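Local coordinates for sortase family protein (PDB 4D7W) that probably acts as a class C sortase, a transpeptidase that links pilin subunits during pilus assembly in Streptococcus agalactiae, at residues M6-Q9 with D10-H14; K22-N25 with R26-Y30; K32-K35 with T36-M39; W41-T44 with S45-L49; Q161-G165 with K166-T170. All blocks are in the same frame, centred on the assembly; numbering follows the deposited sequence.

Interaction 1. Residues M6-Q9 with D10-H14; sequences MDYQ and DRVTH
Helix 3-13, the first helix of the modelled chain, turns once between Tyr-8 and Val-12 and brings their side chains together. The methyl CG2 of Val-12 comes down on one face of the Tyr-8 ring. It lies 4.0 Å from the ring centroid and 23° off the normal, a CH-pi contact. The methyl is displaced toward the rim, so its nearest ring atom is Tyr-8 CE2, 3.7 Å from Val-12 CG2. With CG of Tyr-8 anti to the backbone N (chi1 175°), the ring stands on the buried side of the helix. Its hydroxyl is held further out by Leu-138 N.

The backbone bonds run i to i+4. Val-12 N gives to Tyr-8 O at 3.0 Å, and Asp-10 N to Met-6 O at 2.9 Å. Thr-13 N reaches Gln-9 O at 3.0 Å.

On the outer side, one water lies between two side chains. It is 2.9 Å from Gln-9 OE1 and also 2.9 Å from Asp-10 OD1. It can donate to both, though more acceptors lie near it than it has protons. Asp-7 turns away from this group to a salt bridge with Arg-3.

Tyr-8 and Val-12 both rest on Ile-57 of a loop, and Val-12 O is bonded to Tyr-20 OH near the start of the next helix. A buried tyrosine-valine pair on one side, with Asp-7, Gln-9 and Asp-10 turned elsewhere, is the pattern of an amphipathic helix packed by one side against the rest of the protein.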
# COMPACT_ATOMS: atom_id res chain seq x y z
N MET A 6 3.05 16.78 -3.52
CA MET A 6 2.59 17.99 -4.21
C MET A 6 2.65 17.83 -5.73
O MET A 6 1.68 18.16 -6.42
CB MET A 6 3.43 19.19 -3.79
CG MET A 6 3.19 19.65 -2.36
SD MET A 6 3.95 21.24 -1.96
CE MET A 6 5.70 20.85 -2.10
N ASP A 7 3.77 17.32 -6.23
CA ASP A 7 3.95 17.09 -7.67
C ASP A 7 2.92 16.10 -8.22
O ASP A 7 2.42 16.25 -9.33
CB ASP A 7 5.36 16.56 -7.96
CG ASP A 7 6.44 17.61 -7.72
OD1 ASP A 7 6.12 18.82 -7.77
OD2 ASP A 7 7.60 17.21 -7.50
N TYR A 8 2.64 15.06 -7.44
CA TYR A 8 1.66 14.07 -7.83
C TYR A 8 0.27 14.67 -7.90
O TYR A 8 -0.46 14.48 -8.88
CB TYR A 8 1.67 12.90 -6.86
CG TYR A 8 0.59 11.88 -7.12
CD1 TYR A 8 0.81 10.79 -7.96
CD2 TYR A 8 -0.67 12.00 -6.52
CE1 TYR A 8 -0.18 9.86 -8.20
CE2 TYR A 8 -1.66 11.07 -6.74
CZ TYR A 8 -1.43 10.00 -7.59
OH TYR A 8 -2.44 9.09 -7.81
N GLN A 9 -0.09 15.41 -6.85
CA GLN A 9 -1.39 16.08 -6.81
C GLN A 9 -1.56 17.02 -7.99
O GLN A 9 -2.59 16.99 -8.67
CB GLN A 9 -1.54 16.87 -5.51
CG GLN A 9 -1.69 16.02 -4.26
CD GLN A 9 -1.75 16.85 -2.99
OE1 GLN A 9 -1.33 18.01 -2.97
NE2 GLN A 9 -2.26 16.26 -1.92
N ASP A 10 -0.54 17.84 -8.24
CA ASP A 10 -0.59 18.82 -9.32
C ASP A 10 -0.78 18.14 -10.67
O ASP A 10 -1.50 18.64 -11.53
CB ASP A 10 0.68 19.68 -9.31
CG ASP A 10 0.71 20.64 -8.14
OD1 ASP A 10 -0.31 20.72 -7.42
OD2 ASP A 10 1.73 21.33 -7.95
N ARG A 11 -0.15 16.99 -10.85
CA ARG A 11 -0.28 16.27 -12.11
C ARG A 11 -1.71 15.76 -12.28
O ARG A 11 -2.32 15.92 -13.34
CB ARG A 11 0.70 15.12 -12.14
CG ARG A 11 0.74 14.42 -13.46
CD ARG A 11 2.02 14.79 -14.16
NE ARG A 11 2.32 13.85 -15.22
CZ ARG A 11 3.40 13.94 -15.99
NH1 ARG A 11 4.26 14.93 -15.80
NH2 ARG A 11 3.61 13.04 -16.94
N VAL A 12 -2.24 15.15 -11.23
CA VAL A 12 -3.60 14.65 -11.27
C VAL A 12 -4.61 15.76 -11.57
O VAL A 12 -5.62 15.51 -12.23
CB VAL A 12 -3.97 13.95 -9.94
CG1 VAL A 12 -5.42 13.50 -9.95
CG2 VAL A 12 -3.07 12.76 -9.72
N THR A 13 -4.33 16.99 -11.12
CA THR A 13 -5.25 18.10 -11.34
C THR A 13 -5.58 18.30 -12.83
O THR A 13 -6.70 18.68 -13.17
CB THR A 13 -4.69 19.41 -10.77
OG1 THR A 13 -4.68 19.34 -9.33
CG2 THR A 13 -5.53 20.59 -11.18
N HIS A 14 -4.63 18.03 -13.70
CA HIS A 14 -4.80 18.34 -15.12
C HIS A 14 -5.14 17.14 -15.98
O HIS A 14 -5.18 17.23 -17.20
CB HIS A 14 -3.54 19.02 -15.64
CG HIS A 14 -3.17 20.24 -14.86
ND1 HIS A 14 -3.96 21.37 -14.84
CD2 HIS A 14 -2.12 20.49 -14.04
CE1 HIS A 14 -3.41 22.28 -14.06
NE2 HIS A 14 -2.29 21.77 -13.56
O HOH W 1 0.05 20.02 -4.59

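Interaction 2. Residues K22-N25 with R26-Y30; sequences KIIN and RAKEY
Ile-24 and Lys-28 meet one helical turn apart. The branch methyl CG2 of Ile-24 touches the far end of the lysine chain, 3.5 Å from Lys-28 CE. Lys-28 is extended beyond CG, and its methylenes run past the methyl before the amine is reached. CG2 of Ile-24 is the branch anti to the backbone N, which puts it on the lysine side.

Closer to the axis, Lys-28 N donates to Ile-24 O at 2.8 Å. The same carbonyl oxygen lies 3.3 Å from Lys-28 CG. The same pattern occurs two residues earlier, at Arg-26. Its N gives to Lys-22 O at 3.0 Å with an N-H...O angle of 168°, and Arg-26 CG sits 3.3 Å from Lys-22 O. Ala-27 N bonds to Ile-23 O, and its CB packs 3.5 Å from Ile-24 O.

Further out, Arg-26 bends at chi3 (73°), and its guanidinium reaches toward Asp-50 in a long, weak ion pair, with a weak hydrogen bond to Ser-53 OG. The like charges of Lys-22 and Arg-26 are not in contact, with Lys-22 NZ 6.1 Å from Arg-26 NE.

These residues belong to helix 17-31. Ala-27 touches Ile-100 in a loop, and Ile-23 touches Met-15 just before the helix. Tyr-30, at the far end, packs on Leu-98 and on Asp-50 and Tyr-51. The helix is in contact with strand 140-152 through Ile-24, which rests on Glu-140 and Tyr-142, and with helix 45-52 through Tyr-30.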
# COMPACT_ATOMS: atom_id res chain seq x y z
N LYS A 22 -9.70 5.47 -17.39
CA LYS A 22 -8.82 4.49 -18.01
C LYS A 22 -7.92 3.85 -16.95
O LYS A 22 -7.84 2.63 -16.83
CB LYS A 22 -7.98 5.14 -19.11
CG LYS A 22 -6.99 4.21 -19.78
CD LYS A 22 -6.50 4.79 -21.11
CE LYS A 22 -5.16 4.21 -21.55
NZ LYS A 22 -3.99 4.87 -20.87
N ILE A 23 -7.25 4.68 -16.17
CA ILE A 23 -6.31 4.17 -15.18
C ILE A 23 -7.00 3.38 -14.06
O ILE A 23 -6.55 2.28 -13.68
CB ILE A 23 -5.47 5.33 -14.58
CG1 ILE A 23 -4.65 6.00 -15.69
CG2 ILE A 23 -4.55 4.80 -13.49
CD1 ILE A 23 -4.00 7.33 -15.32
N ILE A 24 -8.10 3.91 -13.54
CA ILE A 24 -8.81 3.19 -12.48
C ILE A 24 -9.36 1.86 -12.99
O ILE A 24 -9.20 0.83 -12.33
CB ILE A 24 -9.97 4.03 -11.89
CG1 ILE A 24 -9.42 5.14 -11.01
CG2 ILE A 24 -10.90 3.16 -11.06
CD1 ILE A 24 -8.50 4.64 -9.89
N ASN A 25 -10.00 1.88 -14.17
CA ASN A 25 -10.55 0.65 -14.75
C ASN A 25 -9.50 -0.44 -14.97
O ASN A 25 -9.71 -1.60 -14.64
CB ASN A 25 -11.26 0.96 -16.07
CG ASN A 25 -12.65 1.52 -15.87
OD1 ASN A 25 -13.10 1.68 -14.73
ND2 ASN A 25 -13.34 1.84 -16.97
N ARG A 26 -8.35 -0.05 -15.52
CA ARG A 26 -7.23 -0.99 -15.66
C ARG A 26 -6.77 -1.56 -14.32
O ARG A 26 -6.41 -2.73 -14.21
CB ARG A 26 -6.05 -0.31 -16.36
CG ARG A 26 -6.27 -0.03 -17.85
CD ARG A 26 -4.94 0.35 -18.52
NE ARG A 26 -4.07 -0.82 -18.68
CZ ARG A 26 -2.86 -0.95 -18.12
NH1 ARG A 26 -2.35 0.02 -17.37
NH2 ARG A 26 -2.15 -2.06 -18.33
N ALA A 27 -6.78 -0.73 -13.29
CA ALA A 27 -6.33 -1.19 -11.97
C ALA A 27 -7.37 -2.14 -11.39
O ALA A 27 -7.02 -3.13 -10.78
CB ALA A 27 -6.08 -0.01 -11.04
N LYS A 28 -8.65 -1.86 -11.63
CA LYS A 28 -9.70 -2.76 -11.19
C LYS A 28 -9.61 -4.10 -11.89
O LYS A 28 -9.75 -5.15 -11.28
CB LYS A 28 -11.07 -2.13 -11.41
CG LYS A 28 -11.32 -0.91 -10.56
CD LYS A 28 -12.76 -0.47 -10.70
CE LYS A 28 -13.06 0.69 -9.80
NZ LYS A 28 -14.48 1.10 -10.02
N GLU A 29 -9.39 -4.06 -13.19
CA GLU A 29 -9.24 -5.28 -13.95
C GLU A 29 -8.06 -6.08 -13.40
O GLU A 29 -8.15 -7.28 -13.18
CB GLU A 29 -9.03 -4.97 -15.43
CG GLU A 29 -9.26 -6.14 -16.32
CD GLU A 29 -10.72 -6.56 -16.33
OE1 GLU A 29 -11.58 -5.78 -15.86
OE2 GLU A 29 -11.00 -7.68 -16.82
N TYR A 30 -6.95 -5.38 -13.16
CA TYR A 30 -5.77 -6.01 -12.58
C TYR A 30 -6.09 -6.72 -11.27
O TYR A 30 -5.77 -7.89 -11.10
CB TYR A 30 -4.70 -4.96 -12.36
CG TYR A 30 -3.38 -5.50 -11.82
CD1 TYR A 30 -2.37 -5.91 -12.69
CD2 TYR A 30 -3.14 -5.55 -10.45
CE1 TYR A 30 -1.16 -6.38 -12.20
CE2 TYR A 30 -1.93 -6.01 -9.95
CZ TYR A 30 -0.94 -6.43 -10.84
OH TYR A 30 0.25 -6.89 -10.34

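Interaction 3. Residues K32-K35 with T36-M39; sequences KQFK and TSGM
Gln-33 O gathers the hydrogen bonds that tie Thr-36 and Ser-37 back to the preceding turn. Ser-37 N donates at 2.9 Å to Gln-33 O. Thr-36 OG1 gives a second bond to Gln-33 O at 3.1 Å. Thr-36 N adds a weak third. The threonine hydroxyl reaches this oxygen because it stands between its own backbone N and carbonyl carbon (chi1 53°). Phe-34 O takes a bond from Gly-38 N at 2.8 Å. The amide of Gln-33 points elsewhere, and its NE2 is bonded to Tyr-30 O of helix 17-31.

This is the C-terminal end of the short helix 34-37. Gly-38 is the first residue past it to leave helical angles. Its phi is positive (71°), a value that favours glycine. Ser-37 OG follows the chain round and donates to Gly-38 O at 2.8 Å, in plane and on a lone pair.

The remaining contacts are van der Waals. Phe-34 CD1 approaches Gly-38 O obliquely at 3.3 Å. Gln-33 CG lies over one face of the Phe-34 ring, near its rim, and is 4.0 Å from Ser-37 OG. Phe-34 rests on Ser-97, while Met-39 turns in against His-106 and Ile-108 of strand 105-115.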
# COMPACT_ATOMS: atom_id res chain seq x y z
N LYS A 32 -8.70 -7.94 -10.20
CA LYS A 32 -9.65 -9.04 -10.34
C LYS A 32 -8.96 -10.40 -10.33
O LYS A 32 -9.56 -11.40 -9.97
CB LYS A 32 -10.47 -8.92 -11.63
CG LYS A 32 -11.67 -8.03 -11.51
CD LYS A 32 -12.50 -8.06 -12.79
CE LYS A 32 -13.70 -7.15 -12.68
NZ LYS A 32 -13.28 -5.73 -12.55
N GLN A 33 -7.69 -10.43 -10.73
CA GLN A 33 -7.00 -11.71 -10.88
C GLN A 33 -6.77 -12.43 -9.56
O GLN A 33 -6.66 -13.65 -9.53
CB GLN A 33 -5.66 -11.51 -11.58
CG GLN A 33 -4.57 -10.96 -10.68
CD GLN A 33 -3.32 -10.62 -11.47
OE1 GLN A 33 -2.52 -11.50 -11.80
NE2 GLN A 33 -3.16 -9.34 -11.81
N PHE A 34 -6.67 -11.69 -8.46
CA PHE A 34 -6.21 -12.29 -7.20
C PHE A 34 -7.18 -13.32 -6.62
O PHE A 34 -6.75 -14.25 -5.93
CB PHE A 34 -5.91 -11.18 -6.20
CG PHE A 34 -4.72 -10.37 -6.58
CD1 PHE A 34 -3.44 -10.80 -6.27
CD2 PHE A 34 -4.87 -9.21 -7.34
CE1 PHE A 34 -2.33 -10.07 -6.67
CE2 PHE A 34 -3.77 -8.48 -7.75
CZ PHE A 34 -2.50 -8.91 -7.41
N LYS A 35 -8.46 -13.19 -6.94
CA LYS A 35 -9.45 -14.14 -6.46
C LYS A 35 -9.08 -15.56 -6.90
O LYS A 35 -9.23 -16.50 -6.12
CB LYS A 35 -10.85 -13.78 -6.96
CG LYS A 35 -11.96 -14.54 -6.25
CD LYS A 35 -13.35 -14.15 -6.75
CE LYS A 35 -14.43 -14.96 -6.05
NZ LYS A 35 -15.80 -14.64 -6.54
N THR A 36 -8.57 -15.71 -8.12
CA THR A 36 -8.15 -17.03 -8.58
C THR A 36 -6.66 -17.29 -8.35
O THR A 36 -6.27 -18.41 -8.03
CB THR A 36 -8.46 -17.22 -10.08
OG1 THR A 36 -7.90 -16.14 -10.82
CG2 THR A 36 -9.97 -17.27 -10.32
N SER A 37 -5.82 -16.26 -8.48
CA SER A 37 -4.37 -16.47 -8.46
C SER A 37 -3.77 -16.50 -7.06
O SER A 37 -2.73 -17.11 -6.84
CB SER A 37 -3.68 -15.38 -9.29
OG SER A 37 -3.55 -14.17 -8.55
N GLY A 38 -4.40 -15.83 -6.11
CA GLY A 38 -3.79 -15.64 -4.81
C GLY A 38 -2.64 -14.65 -4.93
O GLY A 38 -2.49 -13.98 -5.97
N MET A 39 -1.84 -14.53 -3.88
CA MET A 39 -0.70 -13.63 -3.92
C MET A 39 0.27 -14.07 -5.00
O MET A 39 0.51 -15.27 -5.18
CB MET A 39 0.01 -13.57 -2.57
CG MET A 39 -0.83 -12.94 -1.49
SD MET A 39 -1.10 -11.19 -1.82
CE MET A 39 -1.82 -10.64 -0.28

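Interaction 4. Residues W41-T44 with S45-L49; sequences WHMT and SQERL
The chain arrives at Thr-44 extended (psi 167°) and turns into helix 45-52 at Ser-45, with Arg-48 N giving the backbone bond to Thr-44 O at 2.8 Å. Two further bonds join Thr-44 and Glu-47 reciprocally. Thr-44 OG1 accepts from Glu-47 N at 3.1 Å, with an N-H...O angle of 162°. In return, Glu-47 OE1 accepts from Thr-44 N at 2.9 Å and 170°. The carboxylate is met on its anti side, somewhat out of its plane. The other oxygen, OE2, forms a salt bridge with Lys-40, so both ends of the carboxylate are engaged.

Met-43 packs beside this pair. Its CG lies 3.7 Å from Glu-47 CB, and its SD is 3.9 Å from Arg-48 CA. Arg-48 bends at chi3 and folds back toward the loop. One face of its guanidinium lies under Thr-44 O and Met-43 CG, while NH2 forms a salt bridge with Glu-94. Met-43 also touches Glu-94, so that loop backs both side chains.

Paired side-chain-to-backbone bonds of this kind form a capping box, with Thr-44 as the N-cap of helix 45-52.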
# COMPACT_ATOMS: atom_id res chain seq x y z
N TRP A 41 3.57 -14.23 -5.41
CA TRP A 41 4.95 -14.34 -4.95
C TRP A 41 5.93 -14.65 -6.10
O TRP A 41 7.07 -14.19 -6.08
CB TRP A 41 5.07 -15.44 -3.87
CG TRP A 41 4.07 -15.35 -2.75
CD1 TRP A 41 3.05 -16.22 -2.48
CD2 TRP A 41 3.99 -14.32 -1.75
NE1 TRP A 41 2.34 -15.80 -1.38
CE2 TRP A 41 2.89 -14.64 -0.91
CE3 TRP A 41 4.72 -13.17 -1.48
CZ2 TRP A 41 2.52 -13.84 0.17
CZ3 TRP A 41 4.36 -12.38 -0.41
CH2 TRP A 41 3.26 -12.72 0.40
N HIS A 42 5.47 -15.41 -7.09
CA HIS A 42 6.35 -15.85 -8.18
C HIS A 42 6.18 -15.02 -9.44
O HIS A 42 6.11 -15.57 -10.54
CB HIS A 42 6.10 -17.32 -8.51
CG HIS A 42 6.35 -18.25 -7.36
ND1 HIS A 42 5.99 -19.59 -7.39
CD2 HIS A 42 6.92 -18.05 -6.15
CE1 HIS A 42 6.33 -20.16 -6.25
NE2 HIS A 42 6.89 -19.25 -5.48
N MET A 43 6.14 -13.70 -9.28
CA MET A 43 5.84 -12.78 -10.38
C MET A 43 6.84 -12.88 -11.55
O MET A 43 8.05 -12.77 -11.35
CB MET A 43 5.79 -11.36 -9.83
CG MET A 43 5.46 -10.30 -10.84
SD MET A 43 4.91 -8.79 -10.02
CE MET A 43 3.14 -8.95 -10.18
N THR A 44 6.31 -13.06 -12.76
CA THR A 44 7.14 -13.15 -13.97
C THR A 44 7.51 -11.77 -14.50
O THR A 44 6.94 -10.77 -14.06
CB THR A 44 6.42 -13.93 -15.09
OG1 THR A 44 5.37 -13.13 -15.63
CG2 THR A 44 5.83 -15.22 -14.56
N SER A 45 8.47 -11.70 -15.43
CA SER A 45 8.88 -10.41 -16.02
C SER A 45 7.69 -9.72 -16.67
O SER A 45 7.48 -8.51 -16.52
CB SER A 45 9.99 -10.60 -17.06
OG SER A 45 11.08 -11.31 -16.52
N GLN A 46 6.91 -10.52 -17.38
CA GLN A 46 5.68 -10.06 -18.03
C GLN A 46 4.70 -9.43 -17.04
O GLN A 46 4.13 -8.36 -17.28
CB GLN A 46 5.02 -11.25 -18.74
CG GLN A 46 4.04 -10.87 -19.79
CD GLN A 46 4.69 -9.99 -20.81
OE1 GLN A 46 5.50 -10.45 -21.61
NE2 GLN A 46 4.37 -8.70 -20.77
N GLU A 47 4.50 -10.12 -15.93
CA GLU A 47 3.60 -9.64 -14.89
C GLU A 47 4.16 -8.38 -14.23
O GLU A 47 3.41 -7.47 -13.89
CB GLU A 47 3.38 -10.74 -13.85
CG GLU A 47 2.44 -11.82 -14.34
CD GLU A 47 2.47 -13.08 -13.50
OE1 GLU A 47 3.41 -13.25 -12.69
OE2 GLU A 47 1.56 -13.92 -13.66
N ARG A 48 5.47 -8.33 -14.06
CA ARG A 48 6.09 -7.19 -13.42
C ARG A 48 5.94 -5.94 -14.30
O ARG A 48 5.68 -4.85 -13.79
CB ARG A 48 7.57 -7.46 -13.12
CG ARG A 48 8.30 -6.26 -12.53
CD ARG A 48 9.67 -6.67 -11.96
NE ARG A 48 9.50 -7.70 -10.94
CZ ARG A 48 9.80 -8.98 -11.12
NH1 ARG A 48 10.31 -9.39 -12.28
NH2 ARG A 48 9.60 -9.85 -10.13
N LEU A 49 6.09 -6.10 -15.62
CA LEU A 49 5.84 -5.01 -16.57
C LEU A 49 4.40 -4.52 -16.51
O LEU A 49 4.15 -3.32 -16.56
CB LEU A 49 6.16 -5.46 -18.01
CG LEU A 49 7.60 -5.41 -18.53
CD1 LEU A 49 8.60 -5.90 -17.49
CD2 LEU A 49 7.73 -6.22 -19.82

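Interaction 5. Residues Q161-G165 with K166-T170; sequences QIVKG and KDYQT. With EDO (1,2-ethanediol), chain B.
Val-163 packs on Tyr-168 with one methyl that also touches a bound 1,2-ethanediol, probably left from the crystallisation liquor. Val-163 CG2 meets the tyrosine ring at its edge, in the ring plane, 3.9 Å from Tyr-168 CE2. The same CG2 is 3.6 Å from C1 of the diol. The hydroxyl on that carbon, O1, accepts from Gln-161 N at 3.0 Å. The diol is also hydrogen-bonded to Arg-158 O, Asp-159 O and Arg-187 NH1.

The second methyl of Val-163 serves Lys-166. Val-163 CG1 lies 3.5 Å from Lys-166 CG, and the two side chains run side by side in the same direction. Val-163 CG1 is anti to its backbone N (chi1 176°), which places one methyl by the lysine and the other by the diol. Lys-166 CB lies over one face of the Tyr-168 ring, near its rim. That ring has a cation-pi partner as well, Arg-187.

The backbone closes the loop with one bond, from Lys-166 N to Val-163 O at 3.2 Å. The donor stands above the carbonyl plane, 40° out of it. Gly-165 has a positive phi (74°), and its N is bonded to Ser-104 OG.

Beyond the turn the chain enters strand 167-175. Tyr-168 pairs by backbone bonds with Thr-105 and Ser-107 of strand 105-115, and Asp-167 forms a salt bridge with Arg-190. The residues from Val-163 to Lys-166 form a type II beta turn, leading here into a strand that lies between 105-115 and 182-191 in the beta-barrel of the sortase fold.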
# COMPACT_ATOMS: atom_id res chain seq x y z
N GLN A 161 -2.26 -13.30 3.00
CA GLN A 161 -2.82 -14.03 1.87
C GLN A 161 -4.12 -13.40 1.38
O GLN A 161 -4.74 -12.59 2.08
CB GLN A 161 -3.06 -15.50 2.25
CG GLN A 161 -1.83 -16.22 2.80
CD GLN A 161 -0.72 -16.38 1.76
OE1 GLN A 161 -0.99 -16.45 0.55
NE2 GLN A 161 0.53 -16.45 2.22
N ILE A 162 -4.54 -13.76 0.17
CA ILE A 162 -5.81 -13.30 -0.36
C ILE A 162 -6.91 -14.04 0.34
O ILE A 162 -6.83 -15.26 0.47
CB ILE A 162 -5.94 -13.53 -1.88
CG1 ILE A 162 -4.89 -12.72 -2.63
CG2 ILE A 162 -7.37 -13.22 -2.32
CD1 ILE A 162 -5.08 -11.22 -2.55
N VAL A 163 -7.94 -13.32 0.79
CA VAL A 163 -9.12 -13.94 1.37
C VAL A 163 -10.32 -13.58 0.49
O VAL A 163 -10.60 -12.41 0.27
CB VAL A 163 -9.36 -13.48 2.83
CG1 VAL A 163 -10.66 -14.07 3.37
CG2 VAL A 163 -8.19 -13.86 3.71
N LYS A 164 -11.01 -14.59 -0.02
CA LYS A 164 -12.13 -14.36 -0.93
C LYS A 164 -13.24 -13.60 -0.20
O LYS A 164 -13.54 -13.89 0.96
CB LYS A 164 -12.66 -15.69 -1.47
CG LYS A 164 -11.69 -16.44 -2.38
CD LYS A 164 -12.38 -17.61 -3.07
CE LYS A 164 -11.48 -18.31 -4.08
NZ LYS A 164 -10.68 -19.41 -3.46
N GLY A 165 -13.83 -12.62 -0.87
CA GLY A 165 -14.92 -11.86 -0.28
C GLY A 165 -14.50 -10.87 0.80
O GLY A 165 -15.35 -10.35 1.53
N LYS A 166 -13.19 -10.63 0.90
CA LYS A 166 -12.63 -9.61 1.80
C LYS A 166 -11.79 -8.59 1.04
O LYS A 166 -11.20 -8.91 0.01
CB LYS A 166 -11.77 -10.26 2.89
CG LYS A 166 -12.55 -11.12 3.89
CD LYS A 166 -13.37 -10.25 4.83
CE LYS A 166 -14.21 -11.09 5.78
NZ LYS A 166 -15.12 -10.20 6.55
N ASP A 167 -11.75 -7.36 1.55
CA ASP A 167 -10.95 -6.26 1.01
C ASP A 167 -10.01 -5.78 2.13
O ASP A 167 -10.41 -4.99 2.99
CB ASP A 167 -11.87 -5.13 0.51
CG ASP A 167 -11.11 -3.96 -0.10
OD1 ASP A 167 -9.88 -3.82 0.11
OD2 ASP A 167 -11.78 -3.15 -0.79
N TYR A 168 -8.77 -6.27 2.10
CA TYR A 168 -7.76 -6.06 3.15
C TYR A 168 -6.60 -5.20 2.69
O TYR A 168 -6.19 -5.27 1.54
CB TYR A 168 -7.18 -7.39 3.63
CG TYR A 168 -8.09 -8.23 4.51
CD1 TYR A 168 -8.87 -7.65 5.50
CD2 TYR A 168 -8.16 -9.61 4.35
CE1 TYR A 168 -9.70 -8.42 6.32
CE2 TYR A 168 -8.99 -10.38 5.15
CZ TYR A 168 -9.75 -9.78 6.14
OH TYR A 168 -10.55 -10.55 6.93
N GLN A 169 -6.04 -4.41 3.62
CA GLN A 169 -4.75 -3.78 3.39
C GLN A 169 -3.92 -3.92 4.66
O GLN A 169 -4.40 -3.61 5.75
CB GLN A 169 -4.93 -2.31 3.00
CG GLN A 169 -3.66 -1.58 2.58
CD GLN A 169 -3.97 -0.24 1.94
OE1 GLN A 169 -3.87 0.80 2.58
NE2 GLN A 169 -4.38 -0.27 0.67
N THR A 170 -2.70 -4.42 4.52
CA THR A 170 -1.82 -4.61 5.68
C THR A 170 -0.63 -3.67 5.59
O THR A 170 -0.04 -3.51 4.52
CB THR A 170 -1.32 -6.06 5.78
OG1 THR A 170 -2.44 -6.92 6.03
CG2 THR A 170 -0.30 -6.25 6.93
C1 EDO B . -5.23 -13.95 5.70
O1 EDO B . -3.82 -14.07 5.48
C2 EDO B . -5.60 -12.47 5.75
O2 EDO B . -5.06 -11.91 6.94

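Overall arrangement
Interactions 1 to 4 follow one another along the N-terminal helices, and interaction 5 lies at the start of strand 167-175. Interaction 1 is the outlier, its centre about 30 Å from that of interaction 5, on opposite sides of the chain's centre. Interaction 2 touches interaction 4 where Tyr-30 OH lies 3.6 Å from Met-43 CE. Interaction 3 is closest to interaction 5, with centres about 10 Å apart. There Ile-162 CD1 packs 3.7 Å from Phe-34 CB, and Lys-164 CE lies 3.5 Å from Lys-35 O. Interaction 4 reaches interaction 5 through Trp-41 CZ2, 3.9 Å from Gln-161 NE2, the residue whose backbone N binds the ethanediol.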